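Long-range contacts in C alpha-dehydrogenase (Sphingobium sp. SYK-6, PDB 4YAG), which is an NADH-binding short-chain dehydrogenase that probably oxidises the alpha-carbon alcohol of beta-aryl ether compounds during lignin breakdown: residues I21-L26 with R46-E51; R31-D36 with N57-R62; L88-G93 with N121-F126. All coordinates share one frame; numbering follows the deposited sequence.

Contact 1. Residues I21-L26 with R46-E51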
loop_
_atom_site.group_PDB
_atom_site.type_symbol
_atom_site.label_atom_id
_atom_site.label_comp_id
_atom_site.label_asym_id
_atom_site.label_seq_id
_atom_site.Cartn_x
_atom_site.Cartn_y
_atom_site.Cartn_z
ATOM N N ILE A 21 -14.797 -17.600 -9.422
ATOM C CA ILE A 21 -15.744 -16.484 -9.478
ATOM C C ILE A 21 -16.457 -16.458 -10.843
ATOM O O ILE A 21 -17.675 -16.330 -10.933
ATOM C CB ILE A 21 -15.045 -15.149 -9.193
ATOM C CG1 ILE A 21 -14.549 -15.100 -7.740
ATOM C CG2 ILE A 21 -15.970 -13.985 -9.473
ATOM C CD1 ILE A 21 -13.649 -13.917 -7.418
ATOM N N ALA A 22 -15.688 -16.633 -11.913
ATOM C CA ALA A 22 -16.253 -16.646 -13.249
ATOM C C ALA A 22 -17.348 -17.701 -13.375
ATOM O O ALA A 22 -18.440 -17.427 -13.872
ATOM C CB ALA A 22 -15.175 -16.906 -14.263
ATOM N N GLN A 23 -17.057 -18.919 -12.936
ATOM C CA GLN A 23 -18.022 -19.994 -13.042
ATOM C C GLN A 23 -19.310 -19.677 -12.297
ATOM O O GLN A 23 -20.400 -19.941 -12.785
ATOM C CB GLN A 23 -17.446 -21.291 -12.485
ATOM C CG GLN A 23 -16.377 -21.930 -13.337
ATOM C CD GLN A 23 -15.642 -23.005 -12.565
ATOM O OE1 GLN A 23 -14.543 -22.772 -12.024
ATOM N NE2 GLN A 23 -16.252 -24.151 -12.450
ATOM N N ARG A 24 -19.185 -19.136 -11.095
ATOM C CA ARG A 24 -20.386 -18.869 -10.312
ATOM C C ARG A 24 -21.143 -17.625 -10.789
ATOM O O ARG A 24 -22.370 -17.601 -10.728
ATOM C CB ARG A 24 -20.053 -18.810 -8.819
ATOM C CG ARG A 24 -19.399 -20.096 -8.293
ATOM C CD ARG A 24 -20.115 -21.365 -8.744
ATOM N NE ARG A 24 -21.512 -21.329 -8.354
ATOM C CZ ARG A 24 -22.489 -22.025 -8.930
ATOM N NH1 ARG A 24 -22.248 -22.842 -9.952
ATOM N NH2 ARG A 24 -23.727 -21.890 -8.479
ATOM N N LEU A 25 -20.446 -16.609 -11.283
ATOM C CA LEU A 25 -21.158 -15.491 -11.891
ATOM C C LEU A 25 -21.931 -15.930 -13.149
ATOM O O LEU A 25 -23.078 -15.538 -13.321
ATOM C CB LEU A 25 -20.218 -14.319 -12.188
ATOM C CG LEU A 25 -19.634 -13.601 -10.970
ATOM C CD1 LEU A 25 -18.701 -12.473 -11.402
ATOM C CD2 LEU A 25 -20.746 -13.043 -10.070
ATOM N N LEU A 26 -21.308 -16.735 -14.016
ATOM C CA LEU A 26 -21.994 -17.261 -15.184
ATOM C C LEU A 26 -23.229 -18.057 -14.752
ATOM O O LEU A 26 -24.317 -17.934 -15.351
ATOM C CB LEU A 26 -21.052 -18.147 -16.011
ATOM C CG LEU A 26 -21.657 -18.670 -17.320
ATOM C CD1 LEU A 26 -21.493 -17.639 -18.408
ATOM C CD2 LEU A 26 -21.002 -19.972 -17.726
ATOM N N ARG A 46 -11.351 -21.020 -22.083
ATOM C CA ARG A 46 -12.202 -21.012 -23.266
ATOM C C ARG A 46 -12.729 -22.413 -23.524
ATOM O O ARG A 46 -13.923 -22.627 -23.746
ATOM C CB ARG A 46 -11.393 -20.535 -24.471
ATOM C CG ARG A 46 -12.167 -20.359 -25.753
ATOM C CD ARG A 46 -11.266 -19.736 -26.834
ATOM N NE ARG A 46 -10.826 -18.387 -26.470
ATOM C CZ ARG A 46 -9.567 -18.031 -26.217
ATOM N NH1 ARG A 46 -8.562 -18.898 -26.294
ATOM N NH2 ARG A 46 -9.315 -16.773 -25.895
ATOM N N GLN A 47 -11.828 -23.377 -23.503
ATOM C CA GLN A 47 -12.201 -24.757 -23.764
ATOM C C GLN A 47 -13.184 -25.287 -22.703
ATOM O O GLN A 47 -14.126 -26.030 -23.021
ATOM C CB GLN A 47 -10.955 -25.646 -23.863
ATOM C CG GLN A 47 -11.307 -27.113 -24.043
ATOM C CD GLN A 47 -10.127 -28.040 -23.845
ATOM O OE1 GLN A 47 -9.039 -27.803 -24.368
ATOM N NE2 GLN A 47 -10.334 -29.106 -23.077
ATOM N N PHE A 48 -12.964 -24.914 -21.452
ATOM C CA PHE A 48 -13.844 -25.302 -20.350
ATOM C C PHE A 48 -15.266 -24.826 -20.591
ATOM O O PHE A 48 -16.216 -25.595 -20.467
ATOM C CB PHE A 48 -13.317 -24.723 -19.043
ATOM C CG PHE A 48 -14.175 -25.022 -17.856
ATOM C CD1 PHE A 48 -15.256 -24.214 -17.539
ATOM C CD2 PHE A 48 -13.891 -26.102 -17.039
ATOM C CE1 PHE A 48 -16.041 -24.484 -16.438
ATOM C CE2 PHE A 48 -14.667 -26.371 -15.927
ATOM C CZ PHE A 48 -15.747 -25.566 -15.633
ATOM N N PHE A 49 -15.421 -23.560 -20.950
ATOM C CA PHE A 49 -16.760 -23.019 -21.172
ATOM C C PHE A 49 -17.386 -23.511 -22.466
ATOM O O PHE A 49 -18.606 -23.643 -22.537
ATOM C CB PHE A 49 -16.745 -21.495 -21.085
ATOM C CG PHE A 49 -16.561 -20.999 -19.690
ATOM C CD1 PHE A 49 -17.516 -21.258 -18.723
ATOM C CD2 PHE A 49 -15.418 -20.311 -19.320
ATOM C CE1 PHE A 49 -17.345 -20.839 -17.438
ATOM C CE2 PHE A 49 -15.251 -19.894 -18.047
ATOM C CZ PHE A 49 -16.213 -20.147 -17.101
ATOM N N GLU A 50 -16.579 -23.807 -23.479
ATOM C CA GLU A 50 -17.095 -24.395 -24.715
ATOM C C GLU A 50 -17.633 -25.794 -24.459
ATOM O O GLU A 50 -18.674 -26.188 -25.000
ATOM C CB GLU A 50 -16.001 -24.446 -25.783
ATOM C CG GLU A 50 -15.609 -23.077 -26.311
ATOM C CD GLU A 50 -14.421 -23.118 -27.265
ATOM O OE1 GLU A 50 -13.957 -24.227 -27.608
ATOM O OE2 GLU A 50 -13.955 -22.030 -27.672
ATOM N N GLU A 51 -16.921 -26.549 -23.630
ATOM C CA GLU A 51 -17.362 -27.896 -23.272
ATOM C C GLU A 51 -18.700 -27.854 -22.532
ATOM O O GLU A 51 -19.453 -28.837 -22.544
ATOM C CB GLU A 51 -16.306 -28.601 -22.414
ATOM C CG GLU A 51 -15.160 -29.187 -23.220
ATOM C CD GLU A 51 -13.991 -29.649 -22.355
ATOM O OE1 GLU A 51 -13.930 -29.275 -21.158
ATOM O OE2 GLU A 51 -13.123 -30.379 -22.882
#

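Contact 2. Residues R31-D36 with N57-R62. With NAI (1,4-dihydronicotinamide adenine dinucleotide), chain C.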
loop_
_atom_site.group_PDB
_atom_site.type_symbol
_atom_site.label_atom_id
_atom_site.label_comp_id
_atom_site.label_asym_id
_atom_site.label_seq_id
_atom_site.Cartn_x
_atom_site.Cartn_y
_atom_site.Cartn_z
ATOM N N ARG A 31 -22.671 -12.591 -18.163
ATOM C CA ARG A 31 -21.720 -12.844 -19.227
ATOM C C ARG A 31 -20.359 -12.415 -18.741
ATOM O O ARG A 31 -20.254 -11.565 -17.852
ATOM C CB ARG A 31 -22.084 -12.086 -20.502
ATOM C CG ARG A 31 -23.478 -12.415 -20.988
ATOM C CD ARG A 31 -23.821 -11.718 -22.294
ATOM N NE ARG A 31 -23.225 -12.401 -23.444
ATOM C CZ ARG A 31 -22.845 -11.784 -24.560
ATOM N NH1 ARG A 31 -23.004 -10.474 -24.686
ATOM N NH2 ARG A 31 -22.314 -12.469 -25.560
ATOM N N LEU A 32 -19.317 -12.990 -19.318
ATOM C CA LEU A 32 -17.967 -12.829 -18.783
ATOM C C LEU A 32 -16.962 -12.283 -19.779
ATOM O O LEU A 32 -16.954 -12.666 -20.946
ATOM C CB LEU A 32 -17.419 -14.170 -18.307
ATOM C CG LEU A 32 -18.259 -14.957 -17.307
ATOM C CD1 LEU A 32 -17.608 -16.317 -17.102
ATOM C CD2 LEU A 32 -18.408 -14.186 -16.016
ATOM N N VAL A 33 -16.065 -11.435 -19.273
ATOM C CA VAL A 33 -14.829 -11.124 -19.953
ATOM C C VAL A 33 -13.713 -11.510 -19.003
ATOM O O VAL A 33 -13.624 -10.971 -17.882
ATOM C CB VAL A 33 -14.729 -9.635 -20.317
ATOM C CG1 VAL A 33 -13.374 -9.306 -20.915
ATOM C CG2 VAL A 33 -15.822 -9.269 -21.258
ATOM N N LEU A 34 -12.901 -12.471 -19.428
ATOM C CA LEU A 34 -11.765 -12.932 -18.635
ATOM C C LEU A 34 -10.502 -12.278 -19.185
ATOM O O LEU A 34 -10.174 -12.422 -20.359
ATOM C CB LEU A 34 -11.642 -14.453 -18.688
ATOM C CG LEU A 34 -12.919 -15.229 -18.396
ATOM C CD1 LEU A 34 -12.658 -16.715 -18.472
ATOM C CD2 LEU A 34 -13.509 -14.873 -17.057
ATOM N N ALA A 35 -9.804 -11.538 -18.326
ATOM C CA ALA A 35 -8.603 -10.823 -18.700
ATOM C C ALA A 35 -7.436 -11.451 -17.933
ATOM O O ALA A 35 -7.486 -11.618 -16.725
ATOM C CB ALA A 35 -8.729 -9.335 -18.369
ATOM N N ASP A 36 -6.394 -11.825 -18.646
ATOM C CA ASP A 36 -5.302 -12.591 -18.032
ATOM C C ASP A 36 -4.040 -12.412 -18.853
ATOM O O ASP A 36 -4.090 -12.271 -20.087
ATOM C CB ASP A 36 -5.709 -14.067 -17.978
ATOM C CG ASP A 36 -5.010 -14.849 -16.887
ATOM O OD1 ASP A 36 -3.794 -15.109 -17.028
ATOM O OD2 ASP A 36 -5.697 -15.218 -15.894
ATOM N N ASN A 57 -20.945 -16.767 -24.175
ATOM C CA ASN A 57 -21.104 -15.826 -23.068
ATOM C C ASN A 57 -19.798 -15.531 -22.345
ATOM O O ASN A 57 -19.812 -14.964 -21.259
ATOM C CB ASN A 57 -22.166 -16.358 -22.103
ATOM C CG ASN A 57 -23.548 -16.241 -22.685
ATOM O OD1 ASN A 57 -23.886 -15.213 -23.273
ATOM N ND2 ASN A 57 -24.339 -17.308 -22.580
ATOM N N VAL A 58 -18.681 -15.899 -22.973
ATOM C CA VAL A 58 -17.357 -15.728 -22.399
ATOM C C VAL A 58 -16.407 -15.202 -23.469
ATOM O O VAL A 58 -16.233 -15.817 -24.524
ATOM C CB VAL A 58 -16.797 -17.039 -21.844
ATOM C CG1 VAL A 58 -15.431 -16.770 -21.184
ATOM C CG2 VAL A 58 -17.768 -17.642 -20.839
ATOM N N HIS A 59 -15.843 -14.026 -23.202
ATOM C CA HIS A 59 -14.852 -13.426 -24.086
ATOM C C HIS A 59 -13.535 -13.350 -23.323
ATOM O O HIS A 59 -13.542 -13.073 -22.133
ATOM C CB HIS A 59 -15.290 -12.019 -24.488
ATOM C CG HIS A 59 -14.332 -11.305 -25.387
ATOM N ND1 HIS A 59 -13.965 -11.790 -26.627
ATOM C CD2 HIS A 59 -13.689 -10.122 -25.252
ATOM C CE1 HIS A 59 -13.131 -10.947 -27.203
ATOM N NE2 HIS A 59 -12.944 -9.920 -26.388
ATOM N N THR A 60 -12.416 -13.589 -23.997
ATOM C CA THR A 60 -11.116 -13.544 -23.348
ATOM C C THR A 60 -10.276 -12.417 -23.926
ATOM O O THR A 60 -10.316 -12.141 -25.117
ATOM C CB THR A 60 -10.350 -14.860 -23.503
ATOM O OG1 THR A 60 -10.251 -15.181 -24.884
ATOM C CG2 THR A 60 -11.090 -15.980 -22.771
ATOM N N ILE A 61 -9.504 -11.792 -23.048
ATOM C CA ILE A 61 -8.566 -10.750 -23.436
ATOM C C ILE A 61 -7.254 -11.002 -22.724
ATOM O O ILE A 61 -7.220 -11.122 -21.485
ATOM C CB ILE A 61 -9.054 -9.335 -23.034
ATOM C CG1 ILE A 61 -10.380 -8.998 -23.709
ATOM C CG2 ILE A 61 -8.011 -8.277 -23.411
ATOM C CD1 ILE A 61 -10.968 -7.674 -23.269
ATOM N N ARG A 62 -6.184 -11.052 -23.501
ATOM C CA ARG A 62 -4.842 -11.172 -22.943
ATOM C C ARG A 62 -4.309 -9.772 -22.628
ATOM O O ARG A 62 -4.215 -8.912 -23.532
ATOM C CB ARG A 62 -3.922 -11.885 -23.919
ATOM C CG ARG A 62 -2.520 -12.085 -23.353
ATOM C CD ARG A 62 -1.655 -12.893 -24.259
ATOM N NE ARG A 62 -0.277 -12.944 -23.776
ATOM C CZ ARG A 62 0.697 -12.125 -24.170
ATOM N NH1 ARG A 62 0.470 -11.171 -25.071
ATOM N NH2 ARG A 62 1.913 -12.268 -23.661
HETATM P PA NAI C . -3.782 -18.022 -10.005
HETATM O O1A NAI C . -2.361 -17.829 -10.456
HETATM O O2A NAI C . -4.365 -19.414 -10.150
HETATM O O5B NAI C . -4.730 -17.005 -10.740
HETATM C C5B NAI C . -4.280 -15.708 -11.005
HETATM C C4B NAI C . -4.386 -15.452 -12.456
HETATM O O4B NAI C . -4.023 -14.040 -12.596
HETATM C C3B NAI C . -3.516 -16.242 -13.328
HETATM O O3B NAI C . -4.244 -16.875 -14.400
HETATM C C2B NAI C . -2.517 -15.305 -13.801
HETATM O O2B NAI C . -1.990 -15.619 -15.099
HETATM C C1B NAI C . -3.170 -13.997 -13.745
HETATM N N9A NAI C . -2.254 -12.890 -13.660
HETATM C C8A NAI C . -1.102 -12.787 -12.908
HETATM N N7A NAI C . -0.497 -11.615 -13.147
HETATM C C5A NAI C . -1.245 -10.910 -14.054
HETATM C C6A NAI C . -1.150 -9.669 -14.685
HETATM N N6A NAI C . -0.026 -8.860 -14.462
HETATM N N1A NAI C . -2.110 -9.273 -15.559
HETATM C C2A NAI C . -3.164 -10.080 -15.824
HETATM N N3A NAI C . -3.304 -11.284 -15.249
HETATM C C4A NAI C . -2.368 -11.722 -14.377
HETATM O O3 NAI C . -3.744 -17.624 -8.471
HETATM P PN NAI C . -4.921 -17.205 -7.453
HETATM O O1N NAI C . -6.306 -17.580 -7.965
HETATM O O2N NAI C . -4.547 -17.865 -6.149
HETATM O O5D NAI C . -4.773 -15.607 -7.361
HETATM C C5D NAI C . -5.905 -14.734 -7.394
HETATM C C4D NAI C . -5.779 -13.710 -6.325
HETATM O O4D NAI C . -6.007 -14.371 -5.026
HETATM C C3D NAI C . -4.463 -13.070 -6.241
HETATM O O3D NAI C . -4.641 -11.645 -6.102
HETATM C C2D NAI C . -3.830 -13.628 -5.049
HETATM O O2D NAI C . -2.884 -12.711 -4.486
HETATM C C1D NAI C . -4.938 -13.862 -4.142
HETATM N N1N NAI C . -4.813 -14.789 -3.080
HETATM C C2N NAI C . -4.699 -16.147 -3.262
HETATM C C3N NAI C . -4.613 -16.982 -2.161
HETATM C C7N NAI C . -4.491 -18.458 -2.330
HETATM O O7N NAI C . -4.267 -19.219 -1.364
HETATM N N7N NAI C . -4.736 -19.001 -3.665
HETATM C C4N NAI C . -4.649 -16.486 -0.869
HETATM C C5N NAI C . -4.820 -15.124 -0.702
HETATM C C6N NAI C . -4.912 -14.295 -1.790
#

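Contact 3. Residues L88-G93 with N121-F126. With NAI (1,4-dihydronicotinamide adenine dinucleotide), chain C.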
loop_
_atom_site.group_PDB
_atom_site.type_symbol
_atom_site.label_atom_id
_atom_site.label_comp_id
_atom_site.label_asym_id
_atom_site.label_seq_id
_atom_site.Cartn_x
_atom_site.Cartn_y
_atom_site.Cartn_z
ATOM N N LEU A 88 -16.975 -5.457 -11.827
ATOM C CA LEU A 88 -15.538 -5.365 -12.022
ATOM C C LEU A 88 -14.821 -6.167 -10.933
ATOM O O LEU A 88 -14.949 -5.858 -9.755
ATOM C CB LEU A 88 -15.096 -3.893 -11.984
ATOM C CG LEU A 88 -13.587 -3.625 -12.022
ATOM C CD1 LEU A 88 -12.964 -4.093 -13.334
ATOM C CD2 LEU A 88 -13.320 -2.127 -11.770
ATOM N N ILE A 89 -14.089 -7.205 -11.332
ATOM C CA ILE A 89 -13.394 -8.080 -10.388
ATOM C C ILE A 89 -11.893 -7.891 -10.612
ATOM O O ILE A 89 -11.325 -8.401 -11.579
ATOM C CB ILE A 89 -13.775 -9.578 -10.521
ATOM C CG1 ILE A 89 -15.300 -9.781 -10.560
ATOM C CG2 ILE A 89 -13.083 -10.375 -9.414
ATOM C CD1 ILE A 89 -16.002 -9.563 -9.279
ATOM N N ASN A 90 -11.256 -7.129 -9.728
ATOM C CA ASN A 90 -9.826 -6.893 -9.808
ATOM C C ASN A 90 -9.158 -7.946 -8.950
ATOM O O ASN A 90 -8.941 -7.750 -7.749
ATOM C CB ASN A 90 -9.470 -5.507 -9.277
ATOM C CG ASN A 90 -10.095 -4.390 -10.079
ATOM O OD1 ASN A 90 -9.871 -4.274 -11.282
ATOM N ND2 ASN A 90 -10.875 -3.536 -9.408
ATOM N N ASN A 91 -8.864 -9.078 -9.562
ATOM C CA ASN A 91 -8.460 -10.267 -8.825
ATOM C C ASN A 91 -7.047 -10.763 -9.123
ATOM O O ASN A 91 -6.457 -11.447 -8.293
ATOM C CB ASN A 91 -9.491 -11.368 -9.071
ATOM C CG ASN A 91 -8.971 -12.739 -8.779
ATOM O OD1 ASN A 91 -9.007 -13.222 -7.637
ATOM N ND2 ASN A 91 -8.489 -13.396 -9.818
ATOM N N ALA A 92 -6.499 -10.422 -10.292
ATOM C CA ALA A 92 -5.172 -10.892 -10.648
ATOM C C ALA A 92 -4.196 -10.564 -9.522
ATOM O O ALA A 92 -4.234 -9.487 -8.922
ATOM C CB ALA A 92 -4.689 -10.265 -11.940
ATOM N N GLY A 93 -3.263 -11.473 -9.308
ATOM C CA GLY A 93 -2.205 -11.233 -8.356
ATOM C C GLY A 93 -1.143 -12.265 -8.505
ATOM O O GLY A 93 -1.351 -13.288 -9.156
ATOM N N ASN A 121 -5.603 0.480 -11.406
ATOM C CA ASN A 121 -5.773 0.682 -12.854
ATOM C C ASN A 121 -7.158 0.221 -13.300
ATOM O O ASN A 121 -7.796 0.824 -14.156
ATOM C CB ASN A 121 -4.712 -0.093 -13.641
ATOM C CG ASN A 121 -3.325 0.522 -13.548
ATOM O OD1 ASN A 121 -3.152 1.676 -13.103
ATOM N ND2 ASN A 121 -2.323 -0.229 -14.012
ATOM N N GLY A 122 -7.624 -0.866 -12.711
ATOM C CA GLY A 122 -8.983 -1.320 -12.993
ATOM C C GLY A 122 -10.032 -0.297 -12.612
ATOM O O GLY A 122 -10.941 0.021 -13.383
ATOM N N ILE A 123 -9.906 0.255 -11.410
ATOM C CA ILE A 123 -10.831 1.282 -10.984
ATOM C C ILE A 123 -10.770 2.493 -11.924
ATOM O O ILE A 123 -11.791 3.047 -12.345
ATOM C CB ILE A 123 -10.532 1.680 -9.519
ATOM C CG1 ILE A 123 -10.892 0.519 -8.588
ATOM C CG2 ILE A 123 -11.299 2.930 -9.125
ATOM C CD1 ILE A 123 -10.182 0.557 -7.224
ATOM N N MET A 124 -9.570 2.930 -12.250
ATOM C CA MET A 124 -9.432 4.139 -13.041
ATOM C C MET A 124 -9.936 3.951 -14.469
ATOM O O MET A 124 -10.550 4.854 -15.049
ATOM C CB MET A 124 -7.968 4.588 -13.048
ATOM C CG MET A 124 -7.442 5.003 -11.665
ATOM S SD MET A 124 -8.300 6.412 -10.912
ATOM C CE MET A 124 -7.753 7.641 -12.049
ATOM N N ALA A 125 -9.661 2.785 -15.040
ATOM C CA ALA A 125 -10.051 2.521 -16.426
ATOM C C ALA A 125 -11.533 2.210 -16.594
ATOM O O ALA A 125 -12.109 2.573 -17.614
ATOM C CB ALA A 125 -9.221 1.390 -17.001
ATOM N N PHE A 126 -12.142 1.537 -15.614
ATOM C CA PHE A 126 -13.514 1.034 -15.765
ATOM C C PHE A 126 -14.597 1.808 -15.051
ATOM O O PHE A 126 -15.734 1.849 -15.520
ATOM C CB PHE A 126 -13.601 -0.431 -15.333
ATOM C CG PHE A 126 -13.002 -1.365 -16.330
ATOM C CD1 PHE A 126 -11.637 -1.597 -16.348
ATOM C CD2 PHE A 126 -13.783 -1.975 -17.284
ATOM C CE1 PHE A 126 -11.049 -2.445 -17.296
ATOM C CE2 PHE A 126 -13.210 -2.810 -18.215
ATOM C CZ PHE A 126 -11.855 -3.047 -18.237
HETATM P PA NAI C . -3.782 -18.022 -10.005
HETATM O O1A NAI C . -2.361 -17.829 -10.456
HETATM O O2A NAI C . -4.365 -19.414 -10.150
HETATM O O5B NAI C . -4.730 -17.005 -10.740
HETATM C C5B NAI C . -4.280 -15.708 -11.005
HETATM C C4B NAI C . -4.386 -15.452 -12.456
HETATM O O4B NAI C . -4.023 -14.040 -12.596
HETATM C C3B NAI C . -3.516 -16.242 -13.328
HETATM O O3B NAI C . -4.244 -16.875 -14.400
HETATM C C2B NAI C . -2.517 -15.305 -13.801
HETATM O O2B NAI C . -1.990 -15.619 -15.099
HETATM C C1B NAI C . -3.170 -13.997 -13.745
HETATM N N9A NAI C . -2.254 -12.890 -13.660
HETATM C C8A NAI C . -1.102 -12.787 -12.908
HETATM N N7A NAI C . -0.497 -11.615 -13.147
HETATM C C5A NAI C . -1.245 -10.910 -14.054
HETATM C C6A NAI C . -1.150 -9.669 -14.685
HETATM N N6A NAI C . -0.026 -8.860 -14.462
HETATM N N1A NAI C . -2.110 -9.273 -15.559
HETATM C C2A NAI C . -3.164 -10.080 -15.824
HETATM N N3A NAI C . -3.304 -11.284 -15.249
HETATM C C4A NAI C . -2.368 -11.722 -14.377
HETATM O O3 NAI C . -3.744 -17.624 -8.471
HETATM P PN NAI C . -4.921 -17.205 -7.453
HETATM O O1N NAI C . -6.306 -17.580 -7.965
HETATM O O2N NAI C . -4.547 -17.865 -6.149
HETATM O O5D NAI C . -4.773 -15.607 -7.361
HETATM C C5D NAI C . -5.905 -14.734 -7.394
HETATM C C4D NAI C . -5.779 -13.710 -6.325
HETATM O O4D NAI C . -6.007 -14.371 -5.026
HETATM C C3D NAI C . -4.463 -13.070 -6.241
HETATM O O3D NAI C . -4.641 -11.645 -6.102
HETATM C C2D NAI C . -3.830 -13.628 -5.049
HETATM O O2D NAI C . -2.884 -12.711 -4.486
HETATM C C1D NAI C . -4.938 -13.862 -4.142
HETATM N N1N NAI C . -4.813 -14.789 -3.080
HETATM C C2N NAI C . -4.699 -16.147 -3.262
HETATM C C3N NAI C . -4.613 -16.982 -2.161
HETATM C C7N NAI C . -4.491 -18.458 -2.330
HETATM O O7N NAI C . -4.267 -19.219 -1.364
HETATM N N7N NAI C . -4.736 -19.001 -3.665
HETATM C C4N NAI C . -4.649 -16.486 -0.869
HETATM C C5N NAI C . -4.820 -15.124 -0.702
HETATM C C6N NAI C . -4.912 -14.295 -1.790
#

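Contact 1. Residues I21-L26 with R46-E51
Phe49 reaches out from residues 46-51 and brings its ring up to Ala22, Gln23 and Leu26, three residues on one side of the helical segment 21-26. The segment axes stay 12.4 Å apart at an angle of 29°, so the backbones keep their distance and large side chains must bridge it. Phe49 does this with the far part of its ring. Its CG stands beside the backbone N (chi1 -72°), a turn that sends the ring across to the other helix although the first bond of the side chain does not aim there. Leu26 slides past the ring in the opposite direction, and its CD2 rests 3.8 Å from Phe49 CE1. Ala22 CB meets the ring more loosely, 4.4 Å from Phe49 CZ.

Phe48 deals with Gln23 instead. The two side chains cross at about a right angle, with the amide plane turned 68° from the ring plane, and Gln23 CG lies 4.0 Å from Phe48 CE1. Phe48 also packs on its neighbour: its CD1 stands 3.8 Å above the plane of the Phe49 ring, over its centre. Beneath, Leu32 of strand 31-36 touches Phe49, Ala22 and Leu26 alike, while Phe19 meets Phe48 edge-to-face. Two helices running in roughly the same direction, joined by aromatic and aliphatic side chains over the strand between them in sequence, are typical of one layer of the Rossmann fold, here helices 16-27 and 39-51 of the dinucleotide-binding half.

Contact 2. Residues R31-D36 with N57-R62
Arg31 and Asn57 open the ladder with a side-chain bond: Arg31 NE donates over 2.9 Å to a lone pair of Asn57 OD1, in the carbonyl plane, although the guanidinium and amide planes stand 86° apart. From Leu32 onward the parallel strands exchange backbone bonds. Leu32 N donates to Asn57 O, and Leu32 O accepts from His59 N, while Leu32 CD1 lies alongside Val58 CG2. Val33 points to the other face, where its CG1 meets Ile61 CD1 at 3.7 Å; His59, on that face too, turns its NE2 to Glu77. Leu34 bonds to His59 O and Ile61 N through its backbone and rests CD1 3.9 Å from Val58 CG1. Ala35 adds a short CA-H...O contact, its CA 3.1 Å from Ile61 O. At the end Asp36 N bonds Ile61 O, and its carboxylate, its CG roughly anti to the backbone N (chi1 -155°), meets the cofactor: Asp36 OD1 accepts from NAI O2B and Asp36 OD2 from NAI O3B, each at 2.7 Å. An acid that grips both adenosine ribose hydroxyls would probably repel the 2'-phosphate of NADP, so the chemistry here is consistent with a preference for NAD(H).

Contact 3. Residues L88-G93 with N121-F126
Leu88 and Asn90 look from strand 88-90 onto Gly122, Ile123 and Phe126 of a helical segment running almost the other way, 155° between directions and 9.2 Å between axes. Approach is closest at Gly122, whose CA is 6.5 Å from Asn90 CA. A beta carbon on Gly122 would fall about 2.0 Å from Asn90 OD1, so the bare backbone is what admits the asparagine.

Leu88 divides its two methyl groups between the Phe126 ring and the backbone of Gly122. With CG anti to the backbone N (chi1 174°), CD1 sits over one face of Phe126, 4.1 Å from Phe126 CG, and CD2 drops to 3.6 Å from Gly122 O. Asn90 places its OD1 3.5 Å from Gly122 CA, a van der Waals contact, while the Asn90 and Ile123 side chains cross at about a right angle, ND2 nearest CG1, and ND2 bonds to Asn141 OD1 on the neighbouring strand.

Beyond the strand, the chain turns to the cofactor. Asn91 O accepts a bond from NAI O3D at 2.9 Å, and its side chain lies along the nicotinamide ribose, OD1 3.5 Å from NAI C5D and hydrogen-bonded to Thr142 OG1. With a leucine in place of Asn91, the Thr142 hydroxyl would probably lose this mate and the turn offering the carbonyl to the ribose would be less firmly fixed. At Gly93 a beta carbon would run into NAI O3D.

The helix also meets the second subunit, whose Tyr105 packs on Asn121 and Met124 and whose Phe100 packs on Ile123. Residues 90-93 form the Asn-Asn-Ala-Gly motif of classical short-chain dehydrogenases, set at the end of the fourth Rossmann strand beside the cofactor.

How the contacts relate
All three contacts belong to one Rossmann fold, yet each follows the chemistry of its place. Contact 3 is the buried one, its centre about 8 Å from the centre of the chain; contacts 1 and 2 lie farther out and are only partly buried. Contacts 1 and 2 touch: Leu32 of strand 31-36 packs on Ala22, Leu26 and Phe49, and Phe49 also packs on Val58. Contact 2 closes the outer beta-alpha-beta unit by backbone bonding, whereas contacts 1 and 3 join without hydrogen bonds between their segments. Contacts 2 and 3 bind different ribose hydroxyls of the cofactor, contact 2 those of the adenosine, contact 3 one of the nicotinamide ribose; in contact 1 the Gln23 side chain stays about 11 Å from it.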